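Local coordinates for protein angiotensin-converting enzyme (Anopheles gambiae, PDB 6S1Y) that probably cleaves peptides as a zinc-dependent metallopeptidase of the angiotensin-converting enzyme family, and binds a gamma-glutamyl peptide in its pocket, at residues A97-Q102 with A182-F187; R147-L152 with M246-N251; D311-E316 with D338-Q343; P398-K403 with D531-T536. All coordinates share one frame; numbering follows the deposited sequence. Where two conformers were deposited one is given.

Contact 1: residues A97-Q102 with A182-F187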
loop_
_atom_site.group_PDB
_atom_site.type_symbol
_atom_site.label_atom_id
_atom_site.label_comp_id
_atom_site.label_asym_id
_atom_site.label_seq_id
_atom_site.Cartn_x
_atom_site.Cartn_y
_atom_site.Cartn_z
ATOM N N ALA A 97 -18.803 17.391 3.274
ATOM C CA ALA A 97 -20.253 17.539 3.310
ATOM C C ALA A 97 -20.792 17.756 4.714
ATOM O O ALA A 97 -21.956 18.136 4.853
ATOM C CB ALA A 97 -20.934 16.317 2.694
ATOM N N LEU A 98 -19.997 17.541 5.743
ATOM C CA LEU A 98 -20.540 17.622 7.091
ATOM C C LEU A 98 -20.556 19.065 7.595
ATOM O O LEU A 98 -19.710 19.874 7.210
ATOM C CB LEU A 98 -19.716 16.772 8.054
ATOM C CG LEU A 98 -19.683 15.259 7.858
ATOM C CD1 LEU A 98 -18.431 14.709 8.541
ATOM C CD2 LEU A 98 -20.934 14.578 8.409
ATOM N N PRO A 99 -21.499 19.406 8.472
ATOM C CA PRO A 99 -21.382 20.686 9.184
ATOM C C PRO A 99 -20.022 20.752 9.865
ATOM O O PRO A 99 -19.477 19.737 10.311
ATOM C CB PRO A 99 -22.537 20.656 10.194
ATOM C CG PRO A 99 -22.984 19.213 10.259
ATOM C CD PRO A 99 -22.652 18.601 8.934
ATOM N N ALA A 100 -19.472 21.964 9.935
ATOM C CA ALA A 100 -18.074 22.125 10.312
ATOM C C ALA A 100 -17.776 21.526 11.678
ATOM O O ALA A 100 -16.670 21.025 11.895
ATOM C CB ALA A 100 -17.688 23.605 10.290
ATOM N N ASP A 101 -18.723 21.574 12.615
ATOM C CA ASP A 101 -18.451 21.002 13.929
ATOM C C ASP A 101 -18.203 19.503 13.817
ATOM O O ASP A 101 -17.261 18.973 14.417
ATOM C CB ASP A 101 -19.603 21.283 14.895
ATOM C CG ASP A 101 -20.922 20.800 14.361
ATOM O OD1 ASP A 101 -21.120 20.934 13.134
ATOM O OD2 ASP A 101 -21.743 20.278 15.148
ATOM N N GLN A 102 -19.039 18.805 13.039
ATOM C CA GLN A 102 -18.883 17.364 12.871
ATOM C C GLN A 102 -17.667 17.036 12.011
ATOM O O GLN A 102 -17.025 16.000 12.218
ATOM C CB GLN A 102 -20.153 16.765 12.262
ATOM C CG GLN A 102 -21.369 16.719 13.199
ATOM C CD GLN A 102 -22.565 15.996 12.556
ATOM O OE1 GLN A 102 -23.203 16.522 11.648
ATOM N NE2 GLN A 102 -22.849 14.776 13.017
ATOM N N ALA A 182 -21.187 9.884 4.345
ATOM C CA ALA A 182 -21.628 9.115 3.188
ATOM C C ALA A 182 -23.106 9.352 2.905
ATOM O O ALA A 182 -23.508 9.502 1.741
ATOM C CB ALA A 182 -21.362 7.627 3.423
ATOM N N LEU A 183 -23.929 9.363 3.958
ATOM C CA LEU A 183 -25.357 9.641 3.806
ATOM C C LEU A 183 -25.591 11.041 3.231
ATOM O O LEU A 183 -26.382 11.213 2.296
ATOM C CB LEU A 183 -26.059 9.494 5.157
ATOM C CG LEU A 183 -26.041 8.086 5.758
ATOM C CD1 LEU A 183 -26.815 8.023 7.056
ATOM C CD2 LEU A 183 -26.618 7.107 4.767
ATOM N N ARG A 184 -24.888 12.049 3.764
ATOM C CA ARG A 184 -25.008 13.401 3.241
ATOM C C ARG A 184 -24.530 13.521 1.797
ATOM O O ARG A 184 -24.804 14.544 1.157
ATOM C CB ARG A 184 -24.229 14.383 4.124
ATOM C CG ARG A 184 -24.842 14.611 5.486
ATOM C CD ARG A 184 -24.112 15.687 6.270
ATOM N NE ARG A 184 -25.055 16.508 7.036
ATOM C CZ ARG A 184 -25.328 16.344 8.327
ATOM N NH1 ARG A 184 -24.731 15.380 9.044
ATOM N NH2 ARG A 184 -26.202 17.153 8.911
ATOM N N ASN A 185 -23.822 12.524 1.266
ATOM C CA ASN A 185 -23.426 12.506 -0.139
ATOM C C ASN A 185 -24.281 11.557 -0.972
ATOM O O ASN A 185 -23.965 11.318 -2.135
ATOM C CB ASN A 185 -21.957 12.111 -0.277
ATOM C CG ASN A 185 -21.022 13.306 -0.299
ATOM O OD1 ASN A 185 -20.686 13.823 -1.371
ATOM N ND2 ASN A 185 -20.569 13.732 0.879
ATOM N N ASN A 186 -25.337 10.992 -0.391
ATOM C CA ASN A 186 -26.254 10.091 -1.096
ATOM C C ASN A 186 -25.645 8.716 -1.368
ATOM O O ASN A 186 -26.024 8.048 -2.330
ATOM C CB ASN A 186 -26.757 10.710 -2.408
ATOM C CG ASN A 186 -27.619 11.947 -2.176
ATOM O OD1 ASN A 186 -28.166 12.140 -1.087
ATOM N ND2 ASN A 186 -27.737 12.792 -3.203
ATOM N N PHE A 187 -24.718 8.270 -0.520
ATOM C CA PHE A 187 -24.228 6.897 -0.530
ATOM C C PHE A 187 -24.799 6.142 0.668
ATOM O O PHE A 187 -25.035 6.724 1.733
ATOM C CB PHE A 187 -22.697 6.835 -0.461
ATOM C CG PHE A 187 -22.003 7.410 -1.660
ATOM C CD1 PHE A 187 -21.894 6.679 -2.828
ATOM C CD2 PHE A 187 -21.432 8.666 -1.608
ATOM C CE1 PHE A 187 -21.246 7.197 -3.942
ATOM C CE2 PHE A 187 -20.772 9.199 -2.724
ATOM C CZ PHE A 187 -20.683 8.462 -3.892
#
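Arg184 meets the turn before helix 100-119 from the last turn of helix 168-184, its side chain running past Ala97 and Leu98 to the ring of Pro99. It begins at Ala97, where the two CB atoms are 4.1 Å apart; Arg184 CD then lies 3.6 Å from Ala97 O and also touches CD2 of Leu98. A bend at chi3 (142°) turns the guanidinium so that one face lies against the proline, with Pro99 CD sitting 3.5 Å above the middle of that plane. The amide of Gln102 stands almost perpendicular to the guanidinium, and its OE1 comes to 3.2 Å from Arg184 NH1. Next along the chain, Asn185 brings ND2 close to Ala97 CB, 3.2 Å away, while the same nitrogen gives a hydrogen bond to Ala181 O and a weak one to Gly94 O. Asn186, at positive phi, is the C-prime residue of a Schellman motif: Asn186 N bonds to Leu183 O, and Phe187 N to Ala182 O at 2.8 Å. Phe187 then packs on helix 190-196. At the surface of this helical protein, the contact joins the end of helix 168-184 to the start of helix 100-119, whose N-cap is Pro99; Leu98 and Gln102 also lean on helix 168-184.

Contact 2: residues R147-L152 with M246-N251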
loop_
_atom_site.group_PDB
_atom_site.type_symbol
_atom_site.label_atom_id
_atom_site.label_comp_id
_atom_site.label_asym_id
_atom_site.label_seq_id
_atom_site.Cartn_x
_atom_site.Cartn_y
_atom_site.Cartn_z
ATOM N N ARG A 147 14.832 -14.535 15.414
ATOM C CA ARG A 147 14.099 -15.789 15.349
ATOM C C ARG A 147 13.878 -16.391 16.733
ATOM O O ARG A 147 14.140 -17.578 16.941
ATOM C CB ARG A 147 14.854 -16.791 14.480
ATOM C CG ARG A 147 15.345 -16.220 13.162
ATOM C CD ARG A 147 14.203 -15.887 12.208
ATOM N NE ARG A 147 14.765 -15.343 10.975
ATOM C CZ ARG A 147 14.368 -14.224 10.366
ATOM N NH1 ARG A 147 13.352 -13.519 10.831
ATOM N NH2 ARG A 147 14.989 -13.824 9.254
ATOM N N GLU A 148 13.445 -15.589 17.697
ATOM C CA GLU A 148 13.184 -16.082 19.050
ATOM C C GLU A 148 11.706 -15.900 19.350
ATOM O O GLU A 148 11.257 -14.761 19.582
ATOM C CB GLU A 148 14.044 -15.372 20.097
ATOM C CG GLU A 148 14.379 -16.278 21.299
ATOM C CD GLU A 148 13.249 -16.381 22.309
ATOM O OE1 GLU A 148 13.140 -15.447 23.130
ATOM O OE2 GLU A 148 12.476 -17.381 22.294
ATOM N N PRO A 149 10.921 -16.983 19.350
ATOM C CA PRO A 149 9.450 -16.846 19.441
ATOM C C PRO A 149 8.947 -16.090 20.654
ATOM O O PRO A 149 7.988 -15.319 20.528
ATOM C CB PRO A 149 8.972 -18.308 19.467
ATOM C CG PRO A 149 10.041 -19.059 18.773
ATOM C CD PRO A 149 11.335 -18.379 19.113
ATOM N N GLU A 150 9.538 -16.304 21.830
ATOM C CA GLU A 150 9.043 -15.643 23.027
ATOM C C GLU A 150 9.326 -14.149 22.988
ATOM O O GLU A 150 8.521 -13.350 23.486
ATOM C CB GLU A 150 9.653 -16.276 24.274
ATOM C CG GLU A 150 8.959 -17.546 24.721
ATOM C CD GLU A 150 7.491 -17.316 25.087
ATOM O OE1 GLU A 150 6.613 -17.977 24.475
ATOM O OE2 GLU A 150 7.209 -16.474 25.979
ATOM N N GLU A 151 10.440 -13.747 22.391
ATOM C CA GLU A 151 10.716 -12.326 22.211
ATOM C C GLU A 151 9.748 -11.723 21.197
ATOM O O GLU A 151 9.139 -10.670 21.443
ATOM C CB GLU A 151 12.166 -12.139 21.763
ATOM C CG GLU A 151 12.551 -10.703 21.428
ATOM C CD GLU A 151 13.966 -10.563 20.845
ATOM O OE1 GLU A 151 14.671 -11.582 20.682
ATOM O OE2 GLU A 151 14.361 -9.425 20.530
ATOM N N LEU A 152 9.573 -12.394 20.060
ATOM C CA LEU A 152 8.602 -11.938 19.073
ATOM C C LEU A 152 7.207 -11.825 19.679
ATOM O O LEU A 152 6.495 -10.848 19.437
ATOM C CB LEU A 152 8.605 -12.898 17.888
ATOM C CG LEU A 152 9.926 -12.882 17.118
ATOM C CD1 LEU A 152 10.001 -14.122 16.254
ATOM C CD2 LEU A 152 10.025 -11.648 16.277
ATOM N N MET A 246 1.254 -15.739 13.589
ATOM C CA MET A 246 1.683 -14.675 12.702
ATOM C C MET A 246 2.970 -13.991 13.151
ATOM O O MET A 246 3.617 -13.355 12.320
ATOM C CB MET A 246 0.555 -13.643 12.551
ATOM C CG MET A 246 0.251 -12.886 13.793
ATOM S SD MET A 246 -1.324 -12.026 13.675
ATOM C CE MET A 246 -0.886 -10.740 12.475
ATOM N N HIS A 247 3.369 -14.104 14.421
ATOM C CA HIS A 247 4.557 -13.399 14.888
ATOM C C HIS A 247 5.840 -14.016 14.370
ATOM O O HIS A 247 6.918 -13.468 14.607
ATOM C CB HIS A 247 4.605 -13.341 16.421
ATOM C CG HIS A 247 4.663 -14.677 17.098
ATOM N ND1 HIS A 247 3.891 -15.745 16.707
ATOM C CD2 HIS A 247 5.386 -15.111 18.162
ATOM C CE1 HIS A 247 4.139 -16.782 17.495
ATOM N NE2 HIS A 247 5.040 -16.422 18.389
ATOM N N LEU A 248 5.741 -15.130 13.671
ATOM C CA LEU A 248 6.885 -15.813 13.095
ATOM C C LEU A 248 7.073 -15.498 11.627
ATOM O O LEU A 248 7.937 -16.101 10.988
ATOM C CB LEU A 248 6.736 -17.323 13.258
ATOM C CG LEU A 248 6.499 -17.812 14.666
ATOM C CD1 LEU A 248 6.228 -19.323 14.642
ATOM C CD2 LEU A 248 7.668 -17.490 15.584
ATOM N N LEU A 249 6.280 -14.594 11.065
ATOM C CA LEU A 249 6.330 -14.347 9.628
ATOM C C LEU A 249 7.086 -13.077 9.268
ATOM O O LEU A 249 6.994 -12.620 8.122
ATOM C CB LEU A 249 4.915 -14.307 9.059
ATOM C CG LEU A 249 4.258 -15.700 9.087
ATOM C CD1 LEU A 249 2.767 -15.575 8.936
ATOM C CD2 LEU A 249 4.838 -16.549 7.973
ATOM N N GLY A 250 7.855 -12.525 10.216
ATOM C CA GLY A 250 8.825 -11.496 9.914
ATOM C C GLY A 250 8.269 -10.102 9.821
ATOM O O GLY A 250 9.007 -9.187 9.457
ATOM N N ASN A 251 7.002 -9.917 10.208
ATOM C CA ASN A 251 6.243 -8.700 9.931
ATOM C C ASN A 251 5.084 -8.641 10.926
ATOM O O ASN A 251 4.397 -9.638 11.118
ATOM C CB ASN A 251 5.738 -8.719 8.484
ATOM C CG ASN A 251 4.842 -7.556 8.167
ATOM O OD1 ASN A 251 3.658 -7.550 8.527
ATOM N ND2 ASN A 251 5.386 -6.551 7.479
#
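His247 and Leu152 meet where the loop after strand 244-245 passes the first turn of helix 149-163. The imidazole turns an edge to the helix: Pro149 O lies in the ring plane, 3.5 Å from His247 CD2, and Leu152 CB approaches that same carbon obliquely at 3.9 Å. Leu152 also bears on the backbone, its CD1 being 3.6 Å from His247 O. Beside this, Leu248 CD2 sits 4.2 Å from both Pro149 CB and Leu152 CD1, the two leucine side chains crossing at about a right angle. With chi1 at 61°, the His247 ring is set between its own backbone N and carbonyl carbon, and Leu248 CG lies over one ring face, toward the rim. Glu148 is the N-cap of the helix; in the conformer given, its OE2 accepts from Glu150 N at 3.2 Å and its OE1 weakly from Glu151 N, but a second conformer makes this capping less certain. Farther out, Phe143 of helix 135-145 touches both Leu152 and His247, and Tyr233 of helix 203-233 packs on Pro149 and Leu248. The loop itself is tied down at Met246, whose backbone hydrogen-bonds with Glu470 in the small parallel sheet of strands 244-245 and 469-470.

Contact 3: residues D311-E316 with D338-Q343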
loop_
_atom_site.group_PDB
_atom_site.type_symbol
_atom_site.label_atom_id
_atom_site.label_comp_id
_atom_site.label_asym_id
_atom_site.label_seq_id
_atom_site.Cartn_x
_atom_site.Cartn_y
_atom_site.Cartn_z
ATOM N N ASP A 311 15.415 19.350 -1.443
ATOM C CA ASP A 311 15.556 20.359 -0.392
ATOM C C ASP A 311 14.631 20.062 0.778
ATOM O O ASP A 311 15.038 20.137 1.937
ATOM C CB ASP A 311 15.229 21.760 -0.912
ATOM C CG ASP A 311 16.228 22.274 -1.926
ATOM O OD1 ASP A 311 17.421 21.856 -1.892
ATOM O OD2 ASP A 311 15.792 23.116 -2.758
ATOM N N LYS A 312 13.369 19.732 0.478
ATOM C CA LYS A 312 12.298 19.700 1.462
ATOM C C LYS A 312 11.871 18.295 1.876
ATOM O O LYS A 312 11.091 18.162 2.820
ATOM C CB LYS A 312 11.083 20.471 0.909
ATOM C CG LYS A 312 11.384 21.943 0.606
ATOM C CD LYS A 312 10.195 22.645 -0.042
ATOM C CE LYS A 312 10.482 24.133 -0.273
ATOM N NZ LYS A 312 9.428 24.809 -1.103
ATOM N N SER A 313 12.367 17.247 1.223
ATOM C CA SER A 313 12.024 15.888 1.618
ATOM C C SER A 313 12.725 15.486 2.906
ATOM O O SER A 313 13.778 16.013 3.264
ATOM C CB SER A 313 12.376 14.887 0.521
ATOM O OG SER A 313 11.441 14.965 -0.552
ATOM N N ILE A 314 12.096 14.556 3.621
ATOM C CA ILE A 314 12.652 13.933 4.820
ATOM C C ILE A 314 12.925 12.472 4.465
ATOM O O ILE A 314 11.980 11.677 4.335
ATOM C CB ILE A 314 11.680 14.048 6.002
ATOM C CG1 ILE A 314 11.373 15.516 6.329
ATOM C CG2 ILE A 314 12.235 13.337 7.210
ATOM C CD1 ILE A 314 10.321 15.679 7.441
ATOM N N LEU A 315 14.200 12.100 4.337
ATOM C CA LEU A 315 14.593 10.784 3.841
ATOM C C LEU A 315 15.308 9.925 4.869
ATOM O O LEU A 315 15.714 8.811 4.535
ATOM C CB LEU A 315 15.513 10.923 2.618
ATOM C CG LEU A 315 15.096 11.938 1.561
ATOM C CD1 LEU A 315 16.099 11.955 0.414
ATOM C CD2 LEU A 315 13.724 11.626 1.022
ATOM N N GLU A 316 15.515 10.421 6.082
ATOM C CA GLU A 316 16.007 9.633 7.203
ATOM C C GLU A 316 15.138 10.005 8.394
ATOM O O GLU A 316 14.501 11.065 8.395
ATOM C CB GLU A 316 17.464 9.910 7.585
ATOM C CG GLU A 316 18.510 9.645 6.522
ATOM C CD GLU A 316 19.909 9.367 7.103
ATOM O OE1 GLU A 316 20.143 9.620 8.312
ATOM O OE2 GLU A 316 20.766 8.876 6.339
ATOM N N ASP A 338 6.765 20.973 -6.524
ATOM C CA ASP A 338 6.870 20.823 -5.071
ATOM C C ASP A 338 6.267 19.462 -4.732
ATOM O O ASP A 338 5.039 19.311 -4.600
ATOM C CB ASP A 338 6.206 21.962 -4.319
ATOM C CG ASP A 338 6.451 21.878 -2.810
ATOM O OD1 ASP A 338 7.166 20.945 -2.360
ATOM O OD2 ASP A 338 5.907 22.741 -2.072
ATOM N N VAL A 339 7.147 18.472 -4.618
ATOM C CA VAL A 339 6.787 17.087 -4.359
ATOM C C VAL A 339 7.791 16.546 -3.356
ATOM O O VAL A 339 8.989 16.851 -3.443
ATOM C CB VAL A 339 6.772 16.250 -5.661
ATOM C CG1 VAL A 339 5.638 16.718 -6.582
ATOM C CG2 VAL A 339 8.111 16.326 -6.380
ATOM N N ARG A 340 7.307 15.757 -2.391
ATOM C CA ARG A 340 8.174 15.378 -1.288
ATOM C C ARG A 340 7.853 13.981 -0.775
ATOM O O ARG A 340 6.701 13.543 -0.766
ATOM C CB ARG A 340 8.065 16.361 -0.112
ATOM C CG ARG A 340 8.043 17.811 -0.510
ATOM C CD ARG A 340 7.995 18.726 0.703
ATOM N NE ARG A 340 7.422 20.025 0.356
ATOM C CZ ARG A 340 7.168 20.991 1.230
ATOM N NH1 ARG A 340 7.448 20.815 2.508
ATOM N NH2 ARG A 340 6.625 22.128 0.817
ATOM N N ILE A 341 8.898 13.317 -0.292
ATOM C CA ILE A 341 8.782 12.041 0.387
ATOM C C ILE A 341 9.203 12.234 1.829
ATOM O O ILE A 341 10.185 12.933 2.115
ATOM C CB ILE A 341 9.634 10.953 -0.310
ATOM C CG1 ILE A 341 8.936 10.525 -1.602
ATOM C CG2 ILE A 341 9.897 9.780 0.634
ATOM C CD1 ILE A 341 9.747 9.568 -2.494
ATOM N N LYS A 342 8.467 11.606 2.735
ATOM C CA LYS A 342 8.831 11.523 4.142
ATOM C C LYS A 342 8.973 10.035 4.443
ATOM O O LYS A 342 7.980 9.295 4.446
ATOM C CB LYS A 342 7.780 12.195 5.024
ATOM C CG LYS A 342 8.060 12.098 6.510
ATOM C CD LYS A 342 7.236 13.130 7.302
ATOM C CE LYS A 342 5.735 13.024 7.020
ATOM N NZ LYS A 342 5.110 11.845 7.669
ATOM N N GLN A 343 10.203 9.593 4.660
ATOM C CA GLN A 343 10.494 8.185 4.859
ATOM C C GLN A 343 11.618 8.047 5.867
ATOM O O GLN A 343 12.660 8.704 5.739
ATOM C CB GLN A 343 10.883 7.503 3.540
ATOM C CG GLN A 343 11.059 5.990 3.670
ATOM C CD GLN A 343 11.211 5.291 2.329
ATOM O OE1 GLN A 343 10.816 5.809 1.287
ATOM N NE2 GLN A 343 11.788 4.090 2.357
#
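A single parallel beta bridge, Ile314 with Lys342, lays the chain leaving helix 307-312 alongside strand 339-342 of a two-stranded antiparallel sheet. Ile314 N donates to Ile341 O at 2.9 Å, and Ile314 O takes a 2.8 Å bond from Gln343 N. One step earlier a side chain stands in for the backbone: Ser313 OG accepts from Ile341 N at 3.0 Å (N-H...O 166°) and is also hydrogen-bonded to Phe309 O. From the bridged pair, the Ile314 and Lys342 side chains run side by side in the same direction, Ile314 CD1 touching Lys342 CD at 4.0 Å.

Near the helix end, Lys312 stretches over Arg340, its CD 3.6 Å above the centre of the guanidinium plane. Asp338 holds that plane at its edge: Arg340 NE reaches OD1 at 2.9 Å and NH2 reaches OD2 at 3.0 Å, each on the syn lone pair, a side-on two-point salt bridge that fixes the group's rotation. Strand 329-332 pairs with the other edge of 339-342. Ile341 packs on Glu358 and Ile362 of helix 349-368, the helix that carries the HExxH zinc motif, while Ile314 and Lys342 rest on Trp38 of helix 12-42.

Contact 4: residues P398-K403 with D531-T536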
loop_
_atom_site.group_PDB
_atom_site.type_symbol
_atom_site.label_atom_id
_atom_site.label_comp_id
_atom_site.label_asym_id
_atom_site.label_seq_id
_atom_site.Cartn_x
_atom_site.Cartn_y
_atom_site.Cartn_z
ATOM N N PRO A 398 17.365 -10.941 -10.800
ATOM C CA PRO A 398 18.821 -11.123 -10.797
ATOM C C PRO A 398 19.520 -10.326 -11.886
ATOM O O PRO A 398 20.579 -9.747 -11.640
ATOM C CB PRO A 398 18.975 -12.636 -10.997
ATOM C CG PRO A 398 17.731 -13.214 -10.464
ATOM C CD PRO A 398 16.642 -12.226 -10.820
ATOM N N LYS A 399 18.936 -10.258 -13.082
ATOM C CA LYS A 399 19.516 -9.471 -14.169
ATOM C C LYS A 399 19.863 -8.053 -13.713
ATOM O O LYS A 399 21.015 -7.623 -13.806
ATOM C CB LYS A 399 18.528 -9.445 -15.338
ATOM C CG LYS A 399 18.917 -8.566 -16.491
ATOM C CD LYS A 399 17.792 -8.530 -17.530
ATOM C CE LYS A 399 17.623 -9.881 -18.220
ATOM N NZ LYS A 399 16.363 -9.936 -19.020
ATOM N N HIS A 400 18.874 -7.315 -13.199
ATOM C CA HIS A 400 19.104 -5.922 -12.831
ATOM C C HIS A 400 20.081 -5.799 -11.670
ATOM O O HIS A 400 20.986 -4.948 -11.690
ATOM C CB HIS A 400 17.778 -5.252 -12.478
ATOM C CG HIS A 400 17.888 -3.775 -12.269
ATOM N ND1 HIS A 400 17.755 -2.868 -13.299
ATOM C CD2 HIS A 400 18.143 -3.047 -11.154
ATOM C CE1 HIS A 400 17.915 -1.642 -12.826
ATOM N NE2 HIS A 400 18.155 -1.724 -11.530
ATOM N N LEU A 401 19.917 -6.627 -10.642
ATOM C CA LEU A 401 20.800 -6.532 -9.486
ATOM C C LEU A 401 22.242 -6.817 -9.868
ATOM O O LEU A 401 23.165 -6.326 -9.213
ATOM C CB LEU A 401 20.337 -7.503 -8.405
ATOM C CG LEU A 401 18.902 -7.262 -7.924
ATOM C CD1 LEU A 401 18.371 -8.460 -7.156
ATOM C CD2 LEU A 401 18.854 -5.967 -7.086
ATOM N N LYS A 402 22.456 -7.634 -10.902
ATOM C CA LYS A 402 23.815 -7.855 -11.396
ATOM C C LYS A 402 24.330 -6.612 -12.118
ATOM O O LYS A 402 25.435 -6.139 -11.838
ATOM C CB LYS A 402 23.851 -9.092 -12.299
ATOM C CG LYS A 402 23.987 -10.406 -11.525
ATOM C CD LYS A 402 24.426 -11.574 -12.410
ATOM C CE LYS A 402 23.242 -12.288 -13.043
ATOM N NZ LYS A 402 23.599 -12.911 -14.358
ATOM N N LYS A 403 23.511 -6.029 -12.999
ATOM C CA LYS A 403 23.873 -4.777 -13.660
ATOM C C LYS A 403 24.420 -3.753 -12.665
ATOM O O LYS A 403 25.534 -3.247 -12.819
ATOM C CB LYS A 403 22.658 -4.188 -14.383
ATOM C CG LYS A 403 22.377 -4.754 -15.757
ATOM C CD LYS A 403 21.113 -4.125 -16.359
ATOM C CE LYS A 403 20.554 -4.990 -17.498
ATOM N NZ LYS A 403 19.103 -4.746 -17.760
ATOM N N ASP A 531 13.777 -7.031 -17.303
ATOM C CA ASP A 531 14.240 -5.756 -16.758
ATOM C C ASP A 531 13.959 -4.657 -17.782
ATOM O O ASP A 531 14.507 -4.684 -18.890
ATOM C CB ASP A 531 15.732 -5.819 -16.428
ATOM C CG ASP A 531 16.231 -4.566 -15.737
ATOM O OD1 ASP A 531 15.384 -3.740 -15.360
ATOM O OD2 ASP A 531 17.463 -4.398 -15.551
ATOM N N ILE A 532 13.113 -3.687 -17.417
ATOM C CA ILE A 532 12.790 -2.607 -18.341
ATOM C C ILE A 532 13.703 -1.401 -18.138
ATOM O O ILE A 532 13.432 -0.312 -18.660
ATOM C CB ILE A 532 11.323 -2.163 -18.220
ATOM C CG1 ILE A 532 11.074 -1.444 -16.889
ATOM C CG2 ILE A 532 10.399 -3.338 -18.387
ATOM C CD1 ILE A 532 9.687 -0.830 -16.817
ATOM N N TYR A 533 14.763 -1.570 -17.357
ATOM C CA TYR A 533 15.768 -0.521 -17.207
ATOM C C TYR A 533 16.317 -0.088 -18.567
ATOM O O TYR A 533 16.782 -0.918 -19.356
ATOM C CB TYR A 533 16.899 -1.046 -16.308
ATOM C CG TYR A 533 17.986 -0.052 -15.949
ATOM C CD1 TYR A 533 17.691 1.129 -15.280
ATOM C CD2 TYR A 533 19.323 -0.315 -16.250
ATOM C CE1 TYR A 533 18.709 2.047 -14.938
ATOM C CE2 TYR A 533 20.343 0.582 -15.912
ATOM C CZ TYR A 533 20.031 1.757 -15.256
ATOM O OH TYR A 533 21.052 2.629 -14.924
ATOM N N GLN A 534 16.262 1.227 -18.828
ATOM C CA GLN A 534 16.781 1.879 -20.036
ATOM C C GLN A 534 15.913 1.635 -21.255
ATOM O O GLN A 534 16.395 1.737 -22.379
ATOM C CB GLN A 534 18.221 1.448 -20.368
ATOM C CG GLN A 534 19.188 1.729 -19.239
ATOM C CD GLN A 534 20.580 1.197 -19.487
ATOM O OE1 GLN A 534 20.767 0.055 -19.923
ATOM N NE2 GLN A 534 21.577 2.018 -19.179
ATOM N N SER A 535 14.639 1.311 -21.073
ATOM C CA SER A 535 13.739 1.110 -22.205
ATOM C C SER A 535 12.849 2.337 -22.348
ATOM O O SER A 535 11.741 2.388 -21.815
ATOM C CB SER A 535 12.890 -0.145 -22.052
ATOM O OG SER A 535 11.877 -0.156 -23.056
ATOM N N THR A 536 13.344 3.332 -23.098
ATOM C CA THR A 536 12.541 4.511 -23.395
ATOM C C THR A 536 11.254 4.141 -24.133
ATOM O O THR A 536 10.251 4.859 -24.031
ATOM C CB THR A 536 13.362 5.525 -24.204
ATOM O OG1 THR A 536 13.760 4.969 -25.462
ATOM C CG2 THR A 536 14.613 5.937 -23.446
HETATM O O HOH W 1 19.095 -2.409 -19.816
#
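His400 and Asp531 both swing their side chains away from their own backbone nitrogens (chi1 -172° and -174°), which carries the imidazole and the carboxylate out from their chains to meet. His400 ND1 donates to Asp531 OD2 at 2.7 Å, with the oxygen close to the ring plane; the carboxylate is turned steeply to the imidazole and receives this bond on the syn side of OD2. The same oxygen is claimed by Lys403, whose extended chain brings NZ to 2.8 Å from Asp531 OD2 in a salt bridge, arriving from the opposite face of the carboxylate. Two donors thus grip OD2, which would favour the ionised form of the aspartate. The other oxygen is engaged too: Asp531 OD1 accepts from Tyr533 N at 3.0 Å, well above the carboxylate plane, forming an Asx turn that runs into a type II beta turn from Ile532 to Ser535.

From this turn the Tyr533 ring lies across the histidine in a T-shaped pair. The planes stand at 89° with centroids 5.0 Å apart, and His400 CE1 lies over one face of the tyrosine while Gln534 CG covers the opposite face. A water bridges Lys403 NZ, 3.1 Å away, to Tyr533 O and Gln534 OE1. Toward the start of helix 398-403, Lys399 CD packs 3.6 Å from Asp531 CB, and its NZ bonds to Asn529 O and forms a salt bridge with Glu517. Phe296 of helix 286-299 meets both the His400 and Tyr533 rings, and Tyr533 OH hydrogen-bonds to Asp295 on that helix.

Overall arrangement
All four contacts lie in one large, mostly helical chain, and none touches another. Contact 3 is the one beside the active site: the side chain of Lys342 is about 7 Å from the bound peptide, and its strand lies against the helix that supplies His357 and His361 to the zinc. Contact 4 is the next along the chain, its centre about 26 Å from that of contact 3; helix 286-299 packs against both. Contacts 1 and 4 lie on opposite sides of the chain's centre, their centres about 49 Å apart. Contacts 1 and 2 interleave in sequence although about 43 Å separates their centres; the successive helices 149-163 and 168-184 lead from one to the other. Contact 2 comes within about 13 Å of contact 3, nearest atoms.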